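Local atomic coordinates of cell division protein FtsZ 1 (Methanocaldococcus jannaschii, PDB entry 2VAP), a protein that binds GTP as a GTPase of the tubulin family and probably polymerises into the contractile Z ring at the future cell division site. Residues A68-A73 against G133-G138; M124-C129 against G221-I226; E145-K148 against L153-A156; A241-G246 against G284-V289. One frame throughout, in Å; residues are numbered along the deposited sequence.

Interaction 1: A68-A73 against G133-G138; sequences AINTDA and GGTGTG. With GDP (guanosine-5'-diphosphate), chain B.
A buried hydroxyl-to-hydroxyl hydrogen bond between Thr71 and Thr135 joins the end of strand 64-70 to the glycine-rich phosphate loop leading into helix 135-149. The two side chains meet tip to tip, with Thr71 OG1 donating to Thr135 OG1 over 2.6 Å. Thr71 can do this because its OG1 lies between the backbone N and the carbonyl carbon (chi1 52°), turned toward the loop. Thr135 OG1 donates a hydrogen bond to a water 2.7 Å away, and that water donates to GDP O2B and to Asn70 OD1. Asn70 OD1 also closes an Asx turn: Asp72 N reaches it at 2.9 Å in a nearly straight bond (171°), coming from above the carbonyl plane.

Residues 133-138 belong to the glycine-rich GGGTGTG motif of FtsZ, the counterpart of the tubulin signature, and their backbone amides hold the beta-phosphate. Gly136 N bonds GDP O3B at 2.7 Å, while Gly134 N and Thr135 N share GDP O1B. Gly47 and Ala48 also offer their amides to the nucleotide. The donor directions run one way, from Thr71 to Thr135 to the water, so a chain of hydrogen bonds links the strand end to the beta-phosphate.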
loop_
_atom_site.group_PDB
_atom_site.type_symbol
_atom_site.label_atom_id
_atom_site.label_comp_id
_atom_site.label_asym_id
_atom_site.label_seq_id
_atom_site.Cartn_x
_atom_site.Cartn_y
_atom_site.Cartn_z
ATOM N N ALA A 68 12.574 -6.932 -3.831
ATOM C CA ALA A 68 11.927 -7.285 -5.089
ATOM C C ALA A 68 12.059 -8.780 -5.338
ATOM O O ALA A 68 13.159 -9.334 -5.270
ATOM C CB ALA A 68 12.531 -6.498 -6.241
ATOM N N ILE A 69 10.932 -9.434 -5.605
ATOM C CA ILE A 69 10.938 -10.854 -5.953
ATOM C C ILE A 69 10.267 -11.090 -7.305
ATOM O O ILE A 69 9.293 -10.416 -7.656
ATOM C CB ILE A 69 10.314 -11.762 -4.845
ATOM C CG1 ILE A 69 8.788 -11.636 -4.798
ATOM C CG2 ILE A 69 10.952 -11.476 -3.475
ATOM C CD1 ILE A 69 8.094 -12.811 -4.123
ATOM N N ASN A 70 10.807 -12.039 -8.064
ATOM C CA ASN A 70 10.281 -12.357 -9.387
ATOM C C ASN A 70 10.750 -13.724 -9.857
ATOM O O ASN A 70 11.801 -14.209 -9.433
ATOM C CB ASN A 70 10.705 -11.291 -10.406
ATOM C CG ASN A 70 9.686 -11.098 -11.523
ATOM O OD1 ASN A 70 9.029 -12.041 -11.966
ATOM N ND2 ASN A 70 9.557 -9.861 -11.985
ATOM N N THR A 71 9.952 -14.339 -10.724
ATOM C CA THR A 71 10.341 -15.560 -11.423
ATOM C C THR A 71 11.105 -15.196 -12.692
ATOM O O THR A 71 11.869 -16.005 -13.218
ATOM C CB THR A 71 9.112 -16.391 -11.835
ATOM O OG1 THR A 71 8.187 -15.555 -12.542
ATOM C CG2 THR A 71 8.422 -16.979 -10.620
ATOM N N ASP A 72 10.887 -13.973 -13.173
ATOM C CA ASP A 72 11.502 -13.476 -14.402
ATOM C C ASP A 72 12.812 -12.752 -14.090
ATOM O O ASP A 72 12.812 -11.678 -13.483
ATOM C CB ASP A 72 10.520 -12.546 -15.134
ATOM C CG ASP A 72 10.998 -12.148 -16.525
ATOM O OD1 ASP A 72 12.199 -11.857 -16.697
ATOM O OD2 ASP A 72 10.158 -12.105 -17.448
ATOM N N ALA A 73 13.923 -13.350 -14.520
ATOM C CA ALA A 73 15.262 -12.817 -14.256
ATOM C C ALA A 73 15.573 -11.533 -15.030
ATOM O O ALA A 73 16.385 -10.718 -14.582
ATOM C CB ALA A 73 16.321 -13.878 -14.538
ATOM N N GLY A 133 -1.681 -11.386 -12.971
ATOM C CA GLY A 133 -0.613 -12.108 -13.659
ATOM C C GLY A 133 -0.311 -13.443 -13.007
ATOM O O GLY A 133 -1.165 -14.022 -12.335
ATOM N N GLY A 134 0.909 -13.931 -13.208
ATOM C CA GLY A 134 1.324 -15.218 -12.658
ATOM C C GLY A 134 2.142 -15.094 -11.390
ATOM O O GLY A 134 1.788 -15.666 -10.356
ATOM N N THR A 135 3.236 -14.343 -11.473
ATOM C CA THR A 135 4.172 -14.201 -10.359
ATOM C C THR A 135 3.545 -13.469 -9.171
ATOM O O THR A 135 3.547 -13.985 -8.054
ATOM C CB THR A 135 5.478 -13.503 -10.803
ATOM O OG1 THR A 135 6.038 -14.208 -11.918
ATOM C CG2 THR A 135 6.500 -13.477 -9.669
ATOM N N GLY A 136 3.004 -12.279 -9.420
ATOM C CA GLY A 136 2.375 -11.474 -8.373
ATOM C C GLY A 136 1.220 -12.191 -7.699
ATOM O O GLY A 136 1.224 -12.378 -6.482
ATOM N N THR A 137 0.244 -12.609 -8.501
ATOM C CA THR A 137 -0.947 -13.303 -8.007
ATOM C C THR A 137 -0.591 -14.551 -7.197
ATOM O O THR A 137 -1.214 -14.832 -6.171
ATOM C CB THR A 137 -1.883 -13.707 -9.169
ATOM O OG1 THR A 137 -2.016 -12.614 -10.087
ATOM C CG2 THR A 137 -3.257 -14.090 -8.646
ATOM N N GLY A 138 0.412 -15.289 -7.662
ATOM C CA GLY A 138 0.829 -16.525 -7.010
ATOM C C GLY A 138 1.678 -16.331 -5.767
ATOM O O GLY A 138 1.456 -16.995 -4.752
HETATM P PB GDP B . 3.309 -10.921 -13.262
HETATM O O1B GDP B . 3.130 -12.319 -13.802
HETATM O O2B GDP B . 4.745 -10.490 -13.447
HETATM O O3B GDP B . 2.951 -10.905 -11.796
HETATM O O3A GDP B . 2.321 -9.951 -14.083
HETATM P PA GDP B . 2.476 -8.349 -14.143
HETATM O O1A GDP B . 3.002 -7.781 -12.848
HETATM O O2A GDP B . 3.324 -7.926 -15.319
HETATM O "O5'" GDP B . 0.959 -7.876 -14.380
HETATM C "C5'" GDP B . -0.057 -8.237 -13.449
HETATM C "C4'" GDP B . -1.101 -7.134 -13.394
HETATM O "O4'" GDP B . -0.485 -5.894 -13.034
HETATM C "C3'" GDP B . -1.752 -6.911 -14.749
HETATM O "O3'" GDP B . -2.955 -7.675 -14.884
HETATM C "C2'" GDP B . -1.996 -5.417 -14.803
HETATM O "O2'" GDP B . -3.295 -5.103 -14.295
HETATM C "C1'" GDP B . -0.958 -4.829 -13.864
HETATM N N9 GDP B . 0.183 -4.219 -14.601
HETATM C C8 GDP B . 0.818 -4.699 -15.694
HETATM N N7 GDP B . 1.821 -3.868 -16.085
HETATM C C5 GDP B . 1.840 -2.830 -15.226
HETATM C C6 GDP B . 2.640 -1.592 -15.048
HETATM O O6 GDP B . 3.575 -1.312 -15.829
HETATM N N1 GDP B . 2.330 -0.781 -14.021
HETATM C C2 GDP B . 1.328 -1.056 -13.159
HETATM N N2 GDP B . 1.070 -0.194 -12.146
HETATM N N3 GDP B . 0.559 -2.169 -13.265
HETATM C C4 GDP B . 0.763 -3.071 -14.255
HETATM O O HOH W 1 6.803 -12.256 -13.669
#

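Interaction 2: M124-C129 against G221-I226; sequences MVFITC and GLVELI
Phe126 and Val223 form the tight part of this contact: Val223 CG2 sits over one face of the phenyl ring, 3.9 Å from its centroid and offset toward the rim, a CH-pi contact. Its nearest ring atom is Phe126 CE1, at 3.6 Å. Across the ring's far end Leu222 CB comes in at a slant to Phe126 CE2, 3.8 Å away. The ring reaches the helix because its CG stands anti to the carbonyl carbon (chi1 -75°), directed from the strand onto the Leu222-Val223 turn. Helix 204-227 is the long central helix that links the GTPase and C-terminal domains of FtsZ and tubulin, and here segment 221-226 runs nearly antiparallel to 124-129, with the two segment axes 10.8 Å apart. With Phe126 cut back to an alanine, Val223 CG2 and Leu222 CB would probably be left facing a gap between sheet and helix. Packing is sparser toward the start of the strand, where the extended chain of Met124 touches residues 221-226 through a single pair, Met124 SD to Ile226 CD1 at 3.7 Å.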
loop_
_atom_site.group_PDB
_atom_site.type_symbol
_atom_site.label_atom_id
_atom_site.label_comp_id
_atom_site.label_asym_id
_atom_site.label_seq_id
_atom_site.Cartn_x
_atom_site.Cartn_y
_atom_site.Cartn_z
ATOM N N MET A 124 6.674 -4.735 10.563
ATOM C CA MET A 124 5.612 -4.530 9.588
ATOM C C MET A 124 6.120 -4.880 8.195
ATOM O O MET A 124 7.234 -4.506 7.822
ATOM C CB MET A 124 5.142 -3.074 9.628
ATOM C CG MET A 124 3.834 -2.804 8.908
ATOM S SD MET A 124 3.378 -1.065 9.038
ATOM C CE MET A 124 1.719 -1.095 8.368
ATOM N N VAL A 125 5.309 -5.613 7.437
ATOM C CA VAL A 125 5.657 -5.968 6.061
ATOM C C VAL A 125 4.552 -5.537 5.100
ATOM O O VAL A 125 3.384 -5.892 5.280
ATOM C CB VAL A 125 5.942 -7.490 5.894
ATOM C CG1 VAL A 125 6.237 -7.833 4.432
ATOM C CG2 VAL A 125 7.101 -7.929 6.778
ATOM N N PHE A 126 4.934 -4.755 4.093
ATOM C CA PHE A 126 4.041 -4.404 2.995
ATOM C C PHE A 126 4.282 -5.355 1.829
ATOM O O PHE A 126 5.424 -5.558 1.413
ATOM C CB PHE A 126 4.279 -2.961 2.540
ATOM C CG PHE A 126 3.733 -1.923 3.481
ATOM C CD1 PHE A 126 4.454 -1.534 4.606
ATOM C CD2 PHE A 126 2.504 -1.320 3.229
ATOM C CE1 PHE A 126 3.950 -0.569 5.475
ATOM C CE2 PHE A 126 1.994 -0.351 4.091
ATOM C CZ PHE A 126 2.720 0.025 5.213
ATOM N N ILE A 127 3.207 -5.949 1.319
ATOM C CA ILE A 127 3.283 -6.790 0.126
ATOM C C ILE A 127 2.526 -6.093 -0.999
ATOM O O ILE A 127 1.328 -5.827 -0.879
ATOM C CB ILE A 127 2.705 -8.216 0.359
ATOM C CG1 ILE A 127 3.435 -8.929 1.502
ATOM C CG2 ILE A 127 2.801 -9.058 -0.912
ATOM C CD1 ILE A 127 2.756 -8.805 2.846
ATOM N N THR A 128 3.230 -5.796 -2.086
ATOM C CA THR A 128 2.627 -5.066 -3.200
ATOM C C THR A 128 2.839 -5.751 -4.551
ATOM O O THR A 128 3.907 -6.301 -4.826
ATOM C CB THR A 128 3.084 -3.576 -3.242
ATOM O OG1 THR A 128 2.313 -2.861 -4.217
ATOM C CG2 THR A 128 4.576 -3.444 -3.569
ATOM N N CYS A 129 1.795 -5.721 -5.375
ATOM C CA CYS A 129 1.832 -6.286 -6.719
ATOM C C CYS A 129 0.594 -5.873 -7.501
ATOM O O CYS A 129 -0.371 -5.355 -6.932
ATOM C CB CYS A 129 1.918 -7.818 -6.666
ATOM S SG CYS A 129 0.408 -8.644 -6.115
ATOM N N GLY A 221 2.923 6.597 0.946
ATOM C CA GLY A 221 2.077 7.361 1.863
ATOM C C GLY A 221 1.789 6.650 3.174
ATOM O O GLY A 221 1.786 7.276 4.236
ATOM N N LEU A 222 1.545 5.343 3.105
ATOM C CA LEU A 222 1.296 4.547 4.308
ATOM C C LEU A 222 2.563 4.330 5.133
ATOM O O LEU A 222 2.535 4.454 6.359
ATOM C CB LEU A 222 0.644 3.204 3.961
ATOM C CG LEU A 222 -0.873 3.204 3.752
ATOM C CD1 LEU A 222 -1.313 1.937 3.037
ATOM C CD2 LEU A 222 -1.616 3.360 5.076
ATOM N N VAL A 223 3.665 4.008 4.456
ATOM C CA VAL A 223 4.957 3.801 5.115
ATOM C C VAL A 223 5.428 5.080 5.811
ATOM O O VAL A 223 5.761 5.062 6.999
ATOM C CB VAL A 223 6.047 3.314 4.117
ATOM C CG1 VAL A 223 7.436 3.349 4.756
ATOM C CG2 VAL A 223 5.735 1.912 3.621
ATOM N N GLU A 224 5.434 6.184 5.069
ATOM C CA GLU A 224 5.995 7.444 5.563
ATOM C C GLU A 224 5.106 8.157 6.586
ATOM O O GLU A 224 5.568 9.048 7.306
ATOM C CB GLU A 224 6.395 8.358 4.397
ATOM C CG GLU A 224 7.563 7.790 3.583
ATOM C CD GLU A 224 8.122 8.746 2.543
ATOM O OE1 GLU A 224 7.427 9.709 2.155
ATOM O OE2 GLU A 224 9.269 8.519 2.102
ATOM N N LEU A 225 3.841 7.746 6.663
ATOM C CA LEU A 225 2.964 8.153 7.759
ATOM C C LEU A 225 3.607 7.774 9.098
ATOM O O LEU A 225 3.495 8.508 10.082
ATOM C CB LEU A 225 1.586 7.496 7.612
ATOM C CG LEU A 225 0.485 7.816 8.627
ATOM C CD1 LEU A 225 0.013 9.257 8.502
ATOM C CD2 LEU A 225 -0.681 6.860 8.448
ATOM N N ILE A 226 4.295 6.632 9.109
ATOM C CA ILE A 226 5.001 6.134 10.288
ATOM C C ILE A 226 6.450 6.634 10.353
ATOM O O ILE A 226 6.906 7.087 11.405
ATOM C CB ILE A 226 4.996 4.577 10.332
ATOM C CG1 ILE A 226 3.570 4.035 10.169
ATOM C CG2 ILE A 226 5.637 4.063 11.625
ATOM C CD1 ILE A 226 3.494 2.574 9.760
#

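Interaction 3: E145-K148 against L153-A156; sequences EISK and LTVA
The last turns of helix 135-149 come down beside the first residues of strand 153-160, and Ser147 and Thr154 mark the closest point, with 6.2 Å between Ser147 CA and Thr154 CA. Their side chains point at each other across this gap, and Ser147 OG donates to Thr154 OG1 over 2.8 Å. The serine hydroxyl gets there by standing anti to its own nitrogen (chi1 176°), which carries it off the helix toward the strand. Ser147 CB also lies 3.8 Å from Thr154 CG2, an apolar touch beside the bond.

Thr154 OG1 has a second bond, to the carbonyl oxygen of Ala152 in the turn just before the strand, and must be the donor there. One buried hydroxyl thus accepts from the helix and gives to the turn. This is the second half of a beta-alpha-beta crossover, strand 124-130 to helix 135-149 to strand 153-160, in the Rossmann-like GTPase domain, and the bonds lie right at the return from helix to sheet. On the solvent side Lys148 lies across Thr154. Its chain bends at chi2 and chi3, near -60° and -70°, which lays Lys148 CD 3.4 Å from Thr154 OG1 and 3.7 Å from Thr154 CB. The ammonium group then goes on to a salt bridge with Asp185 OD1, while Asp185 OD2 accepts a hydrogen bond from the backbone at Thr154 N.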
loop_
_atom_site.group_PDB
_atom_site.type_symbol
_atom_site.label_atom_id
_atom_site.label_comp_id
_atom_site.label_asym_id
_atom_site.label_seq_id
_atom_site.Cartn_x
_atom_site.Cartn_y
_atom_site.Cartn_z
ATOM N N GLU A 145 1.810 -15.012 4.000
ATOM C CA GLU A 145 1.809 -16.116 4.963
ATOM C C GLU A 145 3.119 -16.170 5.753
ATOM O O GLU A 145 3.107 -16.354 6.972
ATOM C CB GLU A 145 1.545 -17.455 4.263
ATOM C CG GLU A 145 1.392 -18.633 5.226
ATOM C CD GLU A 145 1.115 -19.959 4.535
ATOM O OE1 GLU A 145 1.130 -20.017 3.287
ATOM O OE2 GLU A 145 0.882 -20.953 5.254
ATOM N N ILE A 146 4.238 -16.000 5.049
ATOM C CA ILE A 146 5.564 -15.970 5.672
ATOM C C ILE A 146 5.678 -14.795 6.651
ATOM O O ILE A 146 6.219 -14.942 7.753
ATOM C CB ILE A 146 6.692 -15.923 4.604
ATOM C CG1 ILE A 146 6.715 -17.228 3.796
ATOM C CG2 ILE A 146 8.055 -15.681 5.254
ATOM C CD1 ILE A 146 7.488 -17.150 2.484
ATOM N N SER A 147 5.150 -13.641 6.244
ATOM C CA SER A 147 5.134 -12.442 7.082
ATOM C C SER A 147 4.339 -12.653 8.370
ATOM O O SER A 147 4.788 -12.266 9.450
ATOM C CB SER A 147 4.570 -11.249 6.305
ATOM O OG SER A 147 4.458 -10.108 7.140
ATOM N N LYS A 148 3.163 -13.266 8.250
ATOM C CA LYS A 148 2.326 -13.559 9.414
ATOM C C LYS A 148 3.040 -14.467 10.412
ATOM O O LYS A 148 2.946 -14.260 11.625
ATOM C CB LYS A 148 0.995 -14.188 8.986
ATOM C CG LYS A 148 -0.029 -13.203 8.419
ATOM C CD LYS A 148 -0.454 -12.134 9.431
ATOM C CE LYS A 148 -1.300 -12.706 10.558
ATOM N NZ LYS A 148 -1.481 -11.720 11.660
ATOM N N LEU A 153 3.141 -7.223 11.425
ATOM C CA LEU A 153 1.902 -6.626 10.939
ATOM C C LEU A 153 1.934 -6.709 9.417
ATOM O O LEU A 153 2.799 -6.113 8.773
ATOM C CB LEU A 153 1.769 -5.173 11.410
ATOM C CG LEU A 153 0.582 -4.333 10.913
ATOM C CD1 LEU A 153 -0.764 -4.924 11.327
ATOM C CD2 LEU A 153 0.708 -2.900 11.410
ATOM N N THR A 154 0.996 -7.468 8.858
ATOM C CA THR A 154 1.039 -7.847 7.448
ATOM C C THR A 154 -0.005 -7.089 6.631
ATOM O O THR A 154 -1.210 -7.309 6.778
ATOM C CB THR A 154 0.860 -9.376 7.295
ATOM O OG1 THR A 154 1.823 -10.047 8.117
ATOM C CG2 THR A 154 1.043 -9.817 5.852
ATOM N N VAL A 155 0.474 -6.195 5.769
ATOM C CA VAL A 155 -0.401 -5.335 4.971
ATOM C C VAL A 155 -0.126 -5.524 3.482
ATOM O O VAL A 155 1.013 -5.404 3.034
ATOM C CB VAL A 155 -0.232 -3.837 5.352
ATOM C CG1 VAL A 155 -1.099 -2.941 4.469
ATOM C CG2 VAL A 155 -0.568 -3.613 6.825
ATOM N N ALA A 156 -1.175 -5.827 2.724
ATOM C CA ALA A 156 -1.060 -5.911 1.273
ATOM C C ALA A 156 -1.627 -4.655 0.628
ATOM O O ALA A 156 -2.667 -4.148 1.049
ATOM C CB ALA A 156 -1.766 -7.150 0.749
#

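Interaction 4: A241-G246 against G284-V289; sequences AVMNNG and GALIHV
Leu286 reaches from strand 284-291 into the angle between Val242 and Met243 in the last part of helix 236-243, and each of its methyls finds a partner there. Leu286 CD1 lies 3.9 Å from Val242 CG1, the two side chains sliding past each other in opposite directions. The same methyl is 4.0 Å from Met243 CG. Leu286 CD2 takes the sulfur, with Met243 SD at 3.8 Å, where methionine and leucine cross at about a right angle. A bend in the methionine at chi3 (86°) turns CE toward Val155. Swapping Leu286 for an alanine would probably open a hole beside Met243 SD and leave Val242 CG1 without its apolar mate on the strand.

One step out, Gly284 helps Val242 come close: a beta carbon at this glycine would sit only 3.5 Å from Val242 CG1. Contacts to Thr316, Ile318 and Thr338 hold the valine from the other strands of the same sheet, and the Met243 carbonyl oxygen is bonded by Thr186 OG1. This part of the chain is therefore wedged between two sheets, with strand 284-291 and its neighbours of the C-terminal domain meeting Val242, and strand 153-160 of the GTPase domain meeting Met243.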
loop_
_atom_site.group_PDB
_atom_site.type_symbol
_atom_site.label_atom_id
_atom_site.label_comp_id
_atom_site.label_asym_id
_atom_site.label_seq_id
_atom_site.Cartn_x
_atom_site.Cartn_y
_atom_site.Cartn_z
ATOM N N ALA A 241 -3.008 -0.638 15.988
ATOM C CA ALA A 241 -4.355 -0.679 16.565
ATOM C C ALA A 241 -5.461 -0.652 15.505
ATOM O O ALA A 241 -6.500 -1.294 15.669
ATOM C CB ALA A 241 -4.542 0.460 17.561
ATOM N N VAL A 242 -5.226 0.090 14.426
ATOM C CA VAL A 242 -6.181 0.194 13.320
ATOM C C VAL A 242 -5.983 -0.923 12.292
ATOM O O VAL A 242 -6.957 -1.472 11.768
ATOM C CB VAL A 242 -6.103 1.588 12.633
ATOM C CG1 VAL A 242 -6.887 1.614 11.322
ATOM C CG2 VAL A 242 -6.617 2.667 13.571
ATOM N N MET A 243 -4.727 -1.269 12.022
ATOM C CA MET A 243 -4.404 -2.182 10.923
ATOM C C MET A 243 -4.355 -3.671 11.284
ATOM O O MET A 243 -4.420 -4.521 10.392
ATOM C CB MET A 243 -3.116 -1.745 10.210
ATOM C CG MET A 243 -3.171 -0.320 9.666
ATOM S SD MET A 243 -1.953 0.021 8.383
ATOM C CE MET A 243 -2.827 -0.541 6.926
ATOM N N ASN A 244 -4.245 -3.984 12.578
ATOM C CA ASN A 244 -4.227 -5.378 13.055
ATOM C C ASN A 244 -5.408 -6.209 12.561
ATOM O O ASN A 244 -5.242 -7.364 12.162
ATOM C CB ASN A 244 -4.167 -5.443 14.586
ATOM C CG ASN A 244 -2.754 -5.632 15.117
ATOM O OD1 ASN A 244 -1.839 -6.009 14.383
ATOM N ND2 ASN A 244 -2.575 -5.379 16.409
ATOM N N ASN A 245 -6.596 -5.612 12.610
ATOM C CA ASN A 245 -7.808 -6.234 12.091
ATOM C C ASN A 245 -8.525 -5.291 11.126
ATOM O O ASN A 245 -9.741 -5.098 11.206
ATOM C CB ASN A 245 -8.727 -6.668 13.240
ATOM C CG ASN A 245 -8.128 -7.784 14.081
ATOM O OD1 ASN A 245 -7.938 -7.632 15.287
ATOM N ND2 ASN A 245 -7.824 -8.913 13.444
ATOM N N GLY A 246 -7.750 -4.709 10.213
ATOM C CA GLY A 246 -8.264 -3.754 9.232
ATOM C C GLY A 246 -9.132 -4.375 8.153
ATOM O O GLY A 246 -9.902 -3.675 7.495
ATOM N N GLY A 284 -12.658 2.024 10.451
ATOM C CA GLY A 284 -11.387 2.687 10.722
ATOM C C GLY A 284 -10.855 3.459 9.530
ATOM O O GLY A 284 -11.339 3.298 8.407
ATOM N N ALA A 285 -9.854 4.300 9.780
ATOM C CA ALA A 285 -9.241 5.110 8.729
ATOM C C ALA A 285 -7.834 5.566 9.089
ATOM O O ALA A 285 -7.542 5.860 10.249
ATOM C CB ALA A 285 -10.113 6.320 8.405
ATOM N N LEU A 286 -6.969 5.613 8.079
ATOM C CA LEU A 286 -5.670 6.265 8.192
ATOM C C LEU A 286 -5.666 7.481 7.274
ATOM O O LEU A 286 -6.090 7.396 6.119
ATOM C CB LEU A 286 -4.527 5.312 7.824
ATOM C CG LEU A 286 -4.322 4.054 8.676
ATOM C CD1 LEU A 286 -5.073 2.865 8.090
ATOM C CD2 LEU A 286 -2.844 3.728 8.793
ATOM N N ILE A 287 -5.208 8.613 7.801
ATOM C CA ILE A 287 -5.158 9.859 7.037
ATOM C C ILE A 287 -3.736 10.405 7.021
ATOM O O ILE A 287 -3.148 10.656 8.074
ATOM C CB ILE A 287 -6.106 10.946 7.621
ATOM C CG1 ILE A 287 -7.529 10.404 7.791
ATOM C CG2 ILE A 287 -6.102 12.201 6.738
ATOM C CD1 ILE A 287 -8.454 11.330 8.561
ATOM N N HIS A 288 -3.187 10.575 5.823
ATOM C CA HIS A 288 -1.893 11.223 5.661
ATOM C C HIS A 288 -2.075 12.534 4.904
ATOM O O HIS A 288 -2.391 12.536 3.711
ATOM C CB HIS A 288 -0.904 10.312 4.925
ATOM C CG HIS A 288 0.521 10.771 5.009
ATOM N ND1 HIS A 288 1.588 9.931 4.771
ATOM C CD2 HIS A 288 1.057 11.978 5.316
ATOM C CE1 HIS A 288 2.717 10.601 4.916
ATOM N NE2 HIS A 288 2.423 11.846 5.248
ATOM N N VAL A 289 -1.883 13.642 5.614
ATOM C CA VAL A 289 -1.954 14.972 5.017
ATOM C C VAL A 289 -0.549 15.401 4.607
ATOM O O VAL A 289 0.376 15.394 5.421
ATOM C CB VAL A 289 -2.568 16.012 5.991
ATOM C CG1 VAL A 289 -2.765 17.357 5.295
ATOM C CG2 VAL A 289 -3.894 15.509 6.554
#

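Interactions 1, 2 and 3 all reach the six-stranded parallel sheet of the GTPase domain. Interactions 1 and 3 use the two ends of helix 135-149, their centres about 17 Å apart, with the nucleotide at the first. Interactions 2 and 3 sit on adjacent strands, about 11 Å between centres and joined by probable backbone hydrogen bonds such as Ile127 N to Val155 O. Along the chain 1 and 2 alternate, 3 falls within the span of 2, and 4 follows last. His288 of interaction 4 bonds Gly221 O of interaction 2, so the central helix connects the GTPase sheet to the C-terminal domain. The centres of interactions 1 and 4 lie about 28 Å apart.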